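Local coordinates for putative pectin lyase (Geobacillus virus E2, PDB 7CHU), which serves as the trimeric tailspike of a deep-sea thermophilic bacteriophage and probably recognises or cleaves a polysaccharide on its host, at residues T121-S126 with K148-N153; A144-S149 with K176-G181; G181-C186 with V204-N209; G188-K193 with G211-E216; L225-N230 with E261-S266. One frame throughout, in Å; residues are numbered along the deposited sequence.

Contact 1 (T121-S126 with K148-N153); sequences TYKVTS and KSTITN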
# COMPACT_ATOMS: atom_id res chain seq x y z
N THR A 121 12.14 18.99 24.58
CA THR A 121 12.51 19.95 23.55
C THR A 121 14.03 20.12 23.63
O THR A 121 14.54 20.54 24.67
CB THR A 121 11.80 21.28 23.82
OG1 THR A 121 10.39 21.08 23.74
CG2 THR A 121 12.21 22.34 22.82
N TYR A 122 14.73 19.78 22.56
CA TYR A 122 16.19 19.75 22.55
C TYR A 122 16.72 20.88 21.66
O TYR A 122 16.65 20.79 20.43
CB TYR A 122 16.69 18.39 22.07
CG TYR A 122 16.31 17.25 22.99
CD1 TYR A 122 15.05 16.67 22.92
CD2 TYR A 122 17.21 16.78 23.95
CE1 TYR A 122 14.69 15.65 23.77
CE2 TYR A 122 16.86 15.74 24.82
CZ TYR A 122 15.59 15.17 24.70
OH TYR A 122 15.20 14.16 25.53
N LYS A 123 17.23 21.94 22.29
CA LYS A 123 17.83 23.02 21.52
C LYS A 123 19.15 22.55 20.92
O LYS A 123 20.04 22.09 21.65
CB LYS A 123 18.06 24.24 22.41
CG LYS A 123 18.64 25.40 21.62
CD LYS A 123 18.43 26.71 22.34
CE LYS A 123 19.64 27.07 23.15
NZ LYS A 123 19.57 28.48 23.65
N VAL A 124 19.28 22.65 19.60
CA VAL A 124 20.49 22.22 18.89
C VAL A 124 21.00 23.40 18.09
O VAL A 124 20.25 24.00 17.31
CB VAL A 124 20.21 21.01 17.98
CG1 VAL A 124 21.38 20.80 17.02
CG2 VAL A 124 19.99 19.76 18.82
N THR A 125 22.29 23.73 18.27
CA THR A 125 22.86 24.95 17.72
C THR A 125 23.91 24.72 16.65
O THR A 125 24.38 25.69 16.05
CB THR A 125 23.50 25.81 18.84
OG1 THR A 125 24.57 25.07 19.45
CG2 THR A 125 22.46 26.15 19.90
N SER A 126 24.30 23.48 16.40
CA SER A 126 25.21 23.19 15.31
C SER A 126 25.00 21.74 14.91
O SER A 126 24.39 20.95 15.64
CB SER A 126 26.67 23.46 15.68
OG SER A 126 27.17 22.53 16.61
N LYS A 148 14.83 21.40 18.40
CA LYS A 148 14.61 22.79 18.00
C LYS A 148 15.93 23.38 17.52
O LYS A 148 16.84 23.63 18.32
CB LYS A 148 14.06 23.61 19.16
CG LYS A 148 12.69 23.12 19.65
CD LYS A 148 11.52 23.77 18.97
CE LYS A 148 10.21 23.43 19.68
NZ LYS A 148 9.03 23.97 18.94
N SER A 149 16.03 23.64 16.23
CA SER A 149 17.29 24.11 15.65
C SER A 149 17.41 25.62 15.74
O SER A 149 16.45 26.34 15.50
CB SER A 149 17.39 23.70 14.17
OG SER A 149 18.65 24.05 13.63
N THR A 150 18.63 26.09 16.03
CA THR A 150 18.98 27.49 15.81
C THR A 150 20.04 27.63 14.74
O THR A 150 20.66 28.69 14.62
CB THR A 150 19.48 28.16 17.09
OG1 THR A 150 20.78 27.63 17.41
CG2 THR A 150 18.52 27.91 18.27
N ILE A 151 20.30 26.56 13.98
CA ILE A 151 21.31 26.59 12.94
C ILE A 151 20.85 27.50 11.80
O ILE A 151 19.74 27.36 11.28
CB ILE A 151 21.59 25.17 12.44
CG1 ILE A 151 22.11 24.30 13.59
CG2 ILE A 151 22.52 25.17 11.24
CD1 ILE A 151 22.31 22.86 13.18
N THR A 152 21.72 28.42 11.40
CA THR A 152 21.40 29.35 10.32
C THR A 152 22.41 29.34 9.18
O THR A 152 22.29 30.16 8.26
CB THR A 152 21.32 30.80 10.83
OG1 THR A 152 22.59 31.18 11.38
CG2 THR A 152 20.23 30.96 11.89
N ASN A 153 23.41 28.46 9.21
CA ASN A 153 24.45 28.48 8.19
C ASN A 153 24.20 27.48 7.08
O ASN A 153 25.12 27.17 6.31
CB ASN A 153 25.83 28.25 8.82
CG ASN A 153 25.92 26.90 9.51
OD1 ASN A 153 25.01 26.07 9.39
ND2 ASN A 153 26.99 26.68 10.24
O HOH W 1 23.48 28.23 15.82
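Thr121 and Lys148 are brought together by their torsions: chi1 of Thr121 (-62°) puts OG1 beside the backbone N and leaves CG2 trans to it, and the lysine chain kinks at chi2 (-91°). The kinked chain passes across the methyl at a slant, and Thr121 CG2 lies 3.3 Å from Lys148 CG, closer than ordinary carbon packing. The two segments are neighbouring parallel strands on successive coils of a right-handed beta-helix, the fold of the pectate-lyase-like family, and both run out of their strands here into turns. Backbone bonds alternate between them: Lys148 N donates to Tyr122 O, Val124 N to Lys148 O at 2.9 Å, and Thr150 N to Val124 O.

Past the strand ends, Thr125 and Thr150 lie side by side and point the same way, with Thr125 CG2 3.3 Å from Thr150 OG1. The hydroxyl of Thr125 turns to Asp89. In 148-153 Ile151 N donates to Ser149 OG at 3.0 Å, an ST turn. The end of the Ile151 side chain comes in against 121-126, its CD1 3.4 Å from Ser126 C. Lys148 leads its amine on to Asp180, and Ser109 of a second subunit packs against its side chain. Where the strands have ended, one water bridges the two turns, donating to Thr125 O at 2.7 Å and to Thr150 O at 3.1 Å.

Contact 2 (A144-S149 with K176-G181); sequences ATCIKS and KMCIDG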
# COMPACT_ATOMS: atom_id res chain seq x y z
N ALA A 144 6.40 14.62 20.69
CA ALA A 144 6.80 14.56 22.09
C ALA A 144 8.30 14.80 22.25
O ALA A 144 8.73 15.43 23.23
CB ALA A 144 6.43 13.20 22.69
N THR A 145 9.09 14.26 21.34
CA THR A 145 10.52 14.52 21.27
C THR A 145 10.73 15.48 20.10
O THR A 145 10.47 15.11 18.94
CB THR A 145 11.33 13.24 21.07
OG1 THR A 145 11.16 12.39 22.21
CG2 THR A 145 12.83 13.58 20.90
N CYS A 146 11.17 16.70 20.39
CA CYS A 146 11.31 17.72 19.35
C CYS A 146 12.68 18.38 19.42
O CYS A 146 13.05 18.97 20.44
CB CYS A 146 10.20 18.77 19.48
SG CYS A 146 10.25 20.05 18.15
N ILE A 147 13.44 18.29 18.33
CA ILE A 147 14.72 18.97 18.21
C ILE A 147 14.45 20.36 17.65
O ILE A 147 13.85 20.49 16.58
CB ILE A 147 15.68 18.18 17.31
CG1 ILE A 147 15.69 16.67 17.67
CG2 ILE A 147 17.07 18.78 17.34
CD1 ILE A 147 16.15 16.32 19.08
N LYS A 148 14.83 21.40 18.40
CA LYS A 148 14.61 22.79 18.00
C LYS A 148 15.93 23.38 17.52
O LYS A 148 16.84 23.63 18.32
CB LYS A 148 14.06 23.61 19.16
CG LYS A 148 12.69 23.12 19.65
CD LYS A 148 11.52 23.77 18.97
CE LYS A 148 10.21 23.43 19.68
NZ LYS A 148 9.03 23.97 18.94
N SER A 149 16.03 23.64 16.23
CA SER A 149 17.29 24.11 15.65
C SER A 149 17.41 25.62 15.74
O SER A 149 16.45 26.34 15.50
CB SER A 149 17.39 23.70 14.17
OG SER A 149 18.65 24.05 13.63
N LYS A 176 10.08 8.36 15.50
CA LYS A 176 9.28 8.93 16.58
C LYS A 176 9.91 10.19 17.19
O LYS A 176 10.08 10.30 18.41
CB LYS A 176 9.04 7.87 17.66
CG LYS A 176 8.49 6.57 17.16
CD LYS A 176 7.07 6.78 16.72
CE LYS A 176 6.40 5.49 16.23
NZ LYS A 176 4.96 5.80 15.92
N MET A 177 10.16 11.20 16.35
CA MET A 177 10.64 12.49 16.82
C MET A 177 10.47 13.51 15.69
O MET A 177 10.29 13.14 14.53
CB MET A 177 12.11 12.43 17.28
CG MET A 177 13.12 12.40 16.13
SD MET A 177 14.87 12.55 16.71
CE MET A 177 14.97 11.06 17.62
N CYS A 178 10.53 14.80 16.05
CA CYS A 178 10.39 15.93 15.12
C CYS A 178 11.69 16.72 15.11
O CYS A 178 12.33 16.90 16.15
CB CYS A 178 9.22 16.88 15.52
SG CYS A 178 8.87 18.29 14.34
N ILE A 179 12.08 17.19 13.92
CA ILE A 179 13.10 18.23 13.77
C ILE A 179 12.38 19.51 13.36
O ILE A 179 11.73 19.55 12.30
CB ILE A 179 14.17 17.85 12.74
CG1 ILE A 179 15.06 16.73 13.28
CG2 ILE A 179 15.04 19.08 12.42
CD1 ILE A 179 14.49 15.31 13.08
N ASP A 180 12.49 20.55 14.18
CA ASP A 180 11.82 21.83 13.94
C ASP A 180 12.89 22.89 13.69
O ASP A 180 13.63 23.27 14.61
CB ASP A 180 10.94 22.20 15.14
CG ASP A 180 10.25 23.56 15.00
OD1 ASP A 180 10.45 24.28 13.98
OD2 ASP A 180 9.51 23.91 15.95
N GLY A 181 12.97 23.36 12.43
CA GLY A 181 13.98 24.32 12.02
C GLY A 181 13.72 25.74 12.47
O GLY A 181 14.60 26.60 12.33
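Ile147 and Ile179 meet on the tightly packed side of this parallel strand pair, which links successive coils of the beta-helix. Their side chains lie on the same face of the sheet, with Ile147 CB 4.3 Å from Ile179 CG1. Ile147 CG1 is in addition 4.3 Å from the sulfur SD of Met177. At the start of the pair Thr145 runs slantwise to Met177 and sets its methyl CG2 3.9 Å from Met177 CB, while its hydroxyl is taken by the backbone of Ala140 and Phe117. Between the strands the parallel ladder is unbroken and straight: Cys178 N donates to Thr145 O, Ile147 N to Cys178 O, Asp180 N to Ile147 O and Ser149 N to Asp180 O, the last at an N-H...O angle of 176°.

The reverse face, with Cys146, Cys178, Lys148 and Asp180, is looser and more polar. Cys146 SG rests 3.8 Å from Asp180 CB, and beyond it Lys148 NZ forms a salt bridge with Asp180 OD2 at 3.0 Å. The amine reaches that oxygen on its anti side, 19° out of the carboxylate plane. The other oxygen, Asp180 OD1, receives Gln182 N, and this second bond should help to fix the rotation of the carboxylate.

Gly110 and Ser109 of a second subunit pack on this polar face, over Cys146 and Lys148. On the other, Ile147 and Ile179 press on Val157 of strand 156-160 across the helix interior, and in the sheet the pair lies between strands 120-124 and 202-205.

Contact 3 (G181-C186 with V204-N209); sequences GQNNDC and VRYCAN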
# COMPACT_ATOMS: atom_id res chain seq x y z
N GLY A 181 12.97 23.36 12.43
CA GLY A 181 13.98 24.32 12.02
C GLY A 181 13.72 25.74 12.47
O GLY A 181 14.60 26.60 12.33
N GLN A 182 12.53 26.01 13.01
CA GLN A 182 12.15 27.32 13.54
C GLN A 182 12.32 28.41 12.48
O GLN A 182 12.63 29.56 12.80
CB GLN A 182 12.92 27.67 14.82
CG GLN A 182 12.80 26.59 15.92
CD GLN A 182 13.34 27.04 17.27
OE1 GLN A 182 12.58 27.50 18.11
NE2 GLN A 182 14.66 26.89 17.49
N ASN A 183 12.11 28.05 11.21
CA ASN A 183 12.24 28.96 10.07
C ASN A 183 13.66 29.46 9.88
O ASN A 183 13.89 30.41 9.14
CB ASN A 183 11.28 30.15 10.20
CG ASN A 183 9.83 29.71 10.15
OD1 ASN A 183 9.03 30.05 11.02
ND2 ASN A 183 9.50 28.92 9.15
N ASN A 184 14.63 28.80 10.52
CA ASN A 184 16.02 29.13 10.31
C ASN A 184 16.56 28.48 9.03
O ASN A 184 15.99 27.53 8.50
CB ASN A 184 16.86 28.70 11.51
CG ASN A 184 16.50 29.48 12.75
OD1 ASN A 184 16.25 28.92 13.82
ND2 ASN A 184 16.46 30.78 12.61
N ASP A 185 17.68 29.01 8.55
CA ASP A 185 18.35 28.46 7.36
C ASP A 185 19.18 27.25 7.77
O ASP A 185 20.40 27.31 7.96
CB ASP A 185 19.21 29.51 6.67
CG ASP A 185 19.82 28.99 5.38
OD1 ASP A 185 19.52 27.85 4.95
OD2 ASP A 185 20.63 29.74 4.80
N CYS A 186 18.49 26.11 7.90
CA CYS A 186 19.10 24.82 8.20
C CYS A 186 18.38 23.75 7.40
O CYS A 186 17.22 23.93 7.00
CB CYS A 186 19.06 24.50 9.70
SG CYS A 186 17.37 24.26 10.36
N VAL A 204 9.77 16.65 9.93
CA VAL A 204 10.75 17.67 9.57
C VAL A 204 9.94 18.88 9.14
O VAL A 204 9.22 18.83 8.13
CB VAL A 204 11.70 17.23 8.46
CG1 VAL A 204 12.68 18.34 8.16
CG2 VAL A 204 12.49 15.98 8.88
N ARG A 205 10.02 19.96 9.91
CA ARG A 205 9.12 21.09 9.72
C ARG A 205 9.86 22.40 9.95
O ARG A 205 10.74 22.48 10.80
CB ARG A 205 7.90 20.99 10.65
CG ARG A 205 7.10 19.69 10.51
CD ARG A 205 5.91 19.64 11.49
NE ARG A 205 4.86 20.55 11.06
CZ ARG A 205 3.89 21.02 11.85
NH1 ARG A 205 3.83 20.67 13.13
NH2 ARG A 205 2.98 21.85 11.33
N TYR A 206 9.47 23.42 9.18
CA TYR A 206 9.92 24.80 9.38
C TYR A 206 11.42 24.96 9.18
O TYR A 206 12.06 25.80 9.84
CB TYR A 206 9.51 25.33 10.76
CG TYR A 206 8.02 25.29 10.98
CD1 TYR A 206 7.18 26.21 10.37
CD2 TYR A 206 7.45 24.32 11.80
CE1 TYR A 206 5.81 26.18 10.58
CE2 TYR A 206 6.07 24.27 12.00
CZ TYR A 206 5.26 25.21 11.38
OH TYR A 206 3.90 25.18 11.59
N CYS A 207 12.00 24.18 8.27
CA CYS A 207 13.40 24.34 7.89
C CYS A 207 13.45 25.20 6.62
O CYS A 207 12.82 24.85 5.62
CB CYS A 207 14.06 22.99 7.64
SG CYS A 207 14.10 21.93 9.06
N ALA A 208 14.20 26.29 6.65
CA ALA A 208 14.20 27.18 5.48
C ALA A 208 15.18 26.74 4.40
O ALA A 208 15.14 27.27 3.28
CB ALA A 208 14.49 28.62 5.93
N ASN A 209 16.05 25.78 4.69
CA ASN A 209 16.80 25.08 3.65
C ASN A 209 15.98 23.84 3.27
O ASN A 209 14.78 23.79 3.53
CB ASN A 209 18.22 24.79 4.16
CG ASN A 209 19.26 24.80 3.05
OD1 ASN A 209 19.29 23.90 2.22
ND2 ASN A 209 20.14 25.79 3.08
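Asn209 reaches across to Asp185 and Cys186 where two successive turns of the parallel beta-helix stack at a corner. Its CB sits 3.1 Å from Cys186 O. One atom further, CG is 3.6 Å from Asp185 OD1. At the tip ND2 donates to that same oxygen at 2.9 Å, and Asp185 OD1 receives it on its syn lone pair. The carboxylate and the amide are nearly coplanar, 12° apart, so the bond lies close to both planes. Asp185 offers the oxygen because its CG is trans to the backbone N (chi1 -176°), and its own backbone forms an inverse gamma turn.

Backbone bonds flank Asp185. Asn209 N donates to Cys186 O, coming from above the carbonyl plane, and Ala208 N donates to Asn184 O. Earlier in the loop a type I' turn runs from Gly181 to Asn184, and its corner is held by Tyr206 O, which accepts from Asn183 N at 2.6 Å in the carbonyl plane. Gly181 N donates to Arg205 O, continuing the strand ladder to the start of the turn.

Asn183 and Tyr206 extend together, the amide at the ring edge and almost perpendicular to it. Tyr206 CE2 stands 3.8 Å above the Arg205 guanidinium plane, whose NE donates to Thr228. Deeper in, the two thiols face each other without bonding, Cys186 SG 4.2 Å from Cys207 SG.

Contact 4 (G188-K193 with G211-E216); sequences GVSLKK and GLYIEE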
# COMPACT_ATOMS: atom_id res chain seq x y z
N GLY A 188 16.83 20.00 7.73
CA GLY A 188 16.37 19.22 8.86
C GLY A 188 17.20 17.98 9.04
O GLY A 188 17.84 17.77 10.08
N VAL A 189 17.23 17.14 8.00
CA VAL A 189 17.95 15.88 8.03
C VAL A 189 18.65 15.74 6.70
O VAL A 189 18.03 15.95 5.65
CB VAL A 189 17.01 14.67 8.25
CG1 VAL A 189 17.78 13.35 8.11
CG2 VAL A 189 16.29 14.77 9.59
N SER A 190 19.93 15.38 6.74
CA SER A 190 20.72 15.12 5.55
C SER A 190 21.16 13.66 5.53
O SER A 190 21.74 13.18 6.51
CB SER A 190 21.95 16.02 5.50
OG SER A 190 22.63 15.87 4.27
N LEU A 191 20.94 13.00 4.40
CA LEU A 191 21.29 11.59 4.19
C LEU A 191 22.19 11.49 2.96
O LEU A 191 21.85 12.01 1.89
CB LEU A 191 20.03 10.71 3.99
CG LEU A 191 18.88 10.79 5.00
CD1 LEU A 191 17.75 9.77 4.66
CD2 LEU A 191 19.36 10.56 6.44
N LYS A 192 23.34 10.82 3.10
CA LYS A 192 24.26 10.72 1.98
C LYS A 192 25.01 9.40 2.05
O LYS A 192 25.56 9.07 3.11
CB LYS A 192 25.27 11.88 1.98
CG LYS A 192 26.30 11.79 0.85
CD LYS A 192 27.08 13.09 0.72
CE LYS A 192 28.11 13.00 -0.39
NZ LYS A 192 28.74 14.34 -0.65
N LYS A 193 25.04 8.67 0.94
CA LYS A 193 25.79 7.42 0.80
C LYS A 193 25.35 6.40 1.86
O LYS A 193 26.15 5.74 2.52
CB LYS A 193 27.30 7.66 0.84
CG LYS A 193 27.81 8.26 -0.47
CD LYS A 193 29.32 8.55 -0.38
CE LYS A 193 29.82 9.31 -1.60
NZ LYS A 193 29.77 8.45 -2.80
N GLY A 211 14.18 20.39 3.60
CA GLY A 211 13.67 19.71 4.79
C GLY A 211 14.46 18.44 5.00
O GLY A 211 15.08 18.24 6.04
N LEU A 212 14.44 17.58 3.99
CA LEU A 212 15.18 16.33 3.98
C LEU A 212 16.03 16.33 2.71
O LEU A 212 15.49 16.43 1.61
CB LEU A 212 14.21 15.14 4.03
CG LEU A 212 14.71 13.71 3.85
CD1 LEU A 212 15.62 13.35 5.03
CD2 LEU A 212 13.52 12.75 3.76
N TYR A 213 17.34 16.31 2.87
CA TYR A 213 18.26 16.26 1.74
C TYR A 213 18.80 14.85 1.61
O TYR A 213 19.20 14.23 2.62
CB TYR A 213 19.41 17.26 1.91
CG TYR A 213 20.43 17.19 0.79
CD1 TYR A 213 20.18 17.78 -0.45
CD2 TYR A 213 21.63 16.53 0.96
CE1 TYR A 213 21.09 17.70 -1.47
CE2 TYR A 213 22.56 16.44 -0.07
CZ TYR A 213 22.28 17.03 -1.28
OH TYR A 213 23.19 16.95 -2.30
N ILE A 214 18.79 14.32 0.39
CA ILE A 214 19.08 12.92 0.13
C ILE A 214 20.01 12.86 -1.08
O ILE A 214 19.66 13.35 -2.15
CB ILE A 214 17.79 12.10 -0.13
CG1 ILE A 214 16.91 12.08 1.13
CG2 ILE A 214 18.09 10.67 -0.59
CD1 ILE A 214 15.52 11.41 0.91
N GLU A 215 21.20 12.29 -0.90
CA GLU A 215 22.18 12.21 -1.98
C GLU A 215 22.77 10.81 -2.01
O GLU A 215 23.36 10.37 -1.03
CB GLU A 215 23.30 13.24 -1.81
CG GLU A 215 24.37 13.09 -2.89
CD GLU A 215 25.55 14.07 -2.71
OE1 GLU A 215 26.68 13.73 -3.14
OE2 GLU A 215 25.34 15.17 -2.16
N GLU A 216 22.61 10.12 -3.14
CA GLU A 216 23.13 8.78 -3.34
C GLU A 216 22.73 7.83 -2.21
O GLU A 216 23.57 7.20 -1.57
CB GLU A 216 24.65 8.80 -3.54
CG GLU A 216 25.15 7.57 -4.29
CD GLU A 216 26.65 7.37 -4.17
OE1 GLU A 216 27.40 8.39 -4.28
OE2 GLU A 216 27.09 6.21 -3.96
O HOH W 2 27.00 16.76 -0.77
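Lys192 and Glu215 run alongside each other in the same direction, both with CG trans to the backbone N (chi1 178° and 176°) and both extended beyond it. The amine end therefore draws level with the carboxylate, Lys192 NZ 3.3 Å from Glu215 OE1 in a salt bridge. Tyr213, two residues before Glu215 on the same face, donates from its OH to Glu215 OE2 at 2.8 Å, the oxygen lying at the ring edge, in plane. Ser190 OG meets this ring at its edge, 3.5 Å from Tyr213 CD2.

On the opposite face Val189 and Leu212 lie side by side, with Leu212 CD1 3.7 Å from Val189 CB, while Leu191 slants across Leu212 toward Ile214. These side chains form part of the inner packing of the beta-helix, where Ile214 continues to Leu253 and Phe255. In-register parallel bonds join the two strands from Val189 N to Gly211 O through to Lys193 N with Glu215 O.

At the far end Lys193 crosses Glu216, and its amine donates to Glu216 OE1 at 2.8 Å on the syn side, 28° out of the carboxylate plane.

Two lysine-glutamate pairs thus follow one another, the second at the end of the ladder. Lys192, the tyrosine hydroxyl and water 2, which accepts from Lys192 NZ and donates to Glu215 OE2, together hold the Glu215 carboxylate in place; Lys193 and Arg168 each take one oxygen of the buried Glu216, so both are satisfied.

Contact 5 (L225-N230 with E261-S266); sequences LYNTDN and EANNGS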
# COMPACT_ATOMS: atom_id res chain seq x y z
N LEU A 225 6.49 9.71 7.26
CA LEU A 225 7.15 11.01 7.36
C LEU A 225 6.12 12.14 7.26
O LEU A 225 5.22 12.11 6.42
CB LEU A 225 8.20 11.17 6.26
CG LEU A 225 8.74 12.59 5.98
CD1 LEU A 225 9.59 13.11 7.13
CD2 LEU A 225 9.52 12.66 4.68
N TYR A 226 6.27 13.13 8.14
CA TYR A 226 5.47 14.36 8.13
C TYR A 226 6.41 15.52 7.78
O TYR A 226 7.37 15.78 8.52
CB TYR A 226 4.82 14.56 9.49
CG TYR A 226 3.88 15.72 9.66
CD1 TYR A 226 2.95 16.05 8.68
CD2 TYR A 226 3.89 16.46 10.84
CE1 TYR A 226 2.05 17.10 8.86
CE2 TYR A 226 3.01 17.51 11.03
CZ TYR A 226 2.08 17.83 10.04
OH TYR A 226 1.20 18.88 10.23
N ASN A 227 6.14 16.20 6.67
CA ASN A 227 7.10 17.15 6.08
C ASN A 227 6.32 18.40 5.68
O ASN A 227 5.56 18.36 4.71
CB ASN A 227 7.80 16.48 4.88
CG ASN A 227 8.90 17.34 4.28
OD1 ASN A 227 8.64 18.44 3.78
ND2 ASN A 227 10.13 16.84 4.28
N THR A 228 6.44 19.48 6.46
CA THR A 228 5.69 20.71 6.18
C THR A 228 6.56 21.94 6.37
O THR A 228 7.53 21.93 7.12
CB THR A 228 4.43 20.88 7.07
OG1 THR A 228 4.79 21.50 8.31
CG2 THR A 228 3.79 19.54 7.37
N ASP A 229 6.18 23.03 5.66
CA ASP A 229 6.75 24.37 5.87
C ASP A 229 8.26 24.41 5.65
O ASP A 229 8.98 25.15 6.31
CB ASP A 229 6.41 24.91 7.27
CG ASP A 229 4.91 25.09 7.47
OD1 ASP A 229 4.40 26.15 7.08
OD2 ASP A 229 4.25 24.17 8.01
N ASN A 230 8.76 23.60 4.72
CA ASN A 230 10.19 23.49 4.46
C ASN A 230 10.55 24.17 3.15
O ASN A 230 9.71 24.36 2.28
CB ASN A 230 10.62 22.03 4.41
CG ASN A 230 10.49 21.34 5.76
OD1 ASN A 230 10.90 21.88 6.80
ND2 ASN A 230 9.93 20.13 5.75
N GLU A 261 3.00 18.81 3.20
CA GLU A 261 1.96 19.84 3.21
C GLU A 261 2.58 21.22 3.35
O GLU A 261 3.48 21.41 4.15
CB GLU A 261 0.97 19.61 4.36
CG GLU A 261 -0.13 20.69 4.39
CD GLU A 261 -1.36 20.27 5.17
OE1 GLU A 261 -1.38 19.16 5.74
OE2 GLU A 261 -2.31 21.07 5.22
N ALA A 262 2.05 22.18 2.57
CA ALA A 262 2.40 23.60 2.73
C ALA A 262 3.91 23.83 2.72
O ALA A 262 4.45 24.58 3.53
CB ALA A 262 1.76 24.18 4.00
N ASN A 263 4.61 23.18 1.81
CA ASN A 263 6.03 23.46 1.71
C ASN A 263 6.25 24.73 0.90
O ASN A 263 5.37 25.15 0.13
CB ASN A 263 6.76 22.27 1.12
CG ASN A 263 7.11 21.22 2.20
OD1 ASN A 263 7.67 21.56 3.25
ND2 ASN A 263 6.73 19.98 1.95
N ASN A 264 7.39 25.38 1.12
CA ASN A 264 7.67 26.62 0.42
C ASN A 264 8.48 26.40 -0.85
O ASN A 264 8.52 27.29 -1.71
CB ASN A 264 8.35 27.60 1.38
CG ASN A 264 7.41 28.01 2.48
OD1 ASN A 264 6.35 28.53 2.21
ND2 ASN A 264 7.76 27.70 3.73
N GLY A 265 9.11 25.25 -1.00
CA GLY A 265 9.55 24.76 -2.28
C GLY A 265 8.61 23.70 -2.79
O GLY A 265 7.48 23.56 -2.31
N SER A 266 9.09 22.93 -3.76
CA SER A 266 8.38 21.70 -4.13
C SER A 266 8.34 20.72 -2.95
O SER A 266 9.26 20.67 -2.13
CB SER A 266 9.07 21.06 -5.32
OG SER A 266 8.76 21.79 -6.51
O HOH W 3 10.26 27.02 4.86
O HOH W 4 5.82 28.38 5.82
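Asn227 holds its amide between those of Asn263 and Asn230, whose nitrogens reach Asn227 OD1 from opposite faces of its plane. Asn263 ND2 donates from 261-266 at 3.1 Å, with its amide turned 72° against that of Asn227. Asn230 ND2 donates at 2.9 Å from far above the carbonyl plane, although the oxygen lies in the plane of the Asn230 amide; it also donates to Val204 O of the preceding coil. Asn230 and Asn263 themselves run side by side, their planes 23° apart, at equivalent places on successive coils. This is consistent with two rungs of an asparagine ladder, the stack of turn asparagines known from parallel beta-helices of the pectate lyase type.

Each rung ties itself to the coil before it. Asn263 OD1 accepts Asn230 N at 2.7 Å in the carbonyl plane, and Asn230 OD1 likewise receives Cys207 N. Asn263 ND2 also meets His267, so both ends of this buried amide are used.

Ahead of the ladder the strand ends with Thr228 beside Glu261, where Glu261 N donates to Asn227 O at 3.0 Å. Asp229 and Ala262 both turn the chain in a left-handed backbone conformation, and Asp229 N makes only weak bonds, to Ala262 O and Glu261 O. Thr228 OG1 donates to Asp229 OD2. Beyond the turn Asn264 N donates to Asn230 O at 2.8 Å.

On the outer side Asn264 turns OD1 to Lys292 and gives its ND2 to two waters: water 4, which donates to Asp229 OD1, and water 3, 2.8 Å from Asn264 ND2 and 2.7 Å from Asp229 O.

All five contacts join successive coils of the beta-helix. Contacts 1 and 2 share strand 145-149, and contact 2 passes through Gly181 into contact 3. Contacts 2 and 4 are the buried ones, with straight parallel ladders and aliphatic inner faces that meet where Ile179 packs on Gly188 and Val189; both carry lysine-carboxylate pairs on the other face. Contacts 1, 3 and 5 lie where strands give way to turns and are only partly buried: a water bridges the turns of contact 1, an Asn-Asp bond joins contact 3, and asparagine amides and waters join contact 5. All but contact 4 come within reach of a second subunit, contacts 3 and 5 through one residue each.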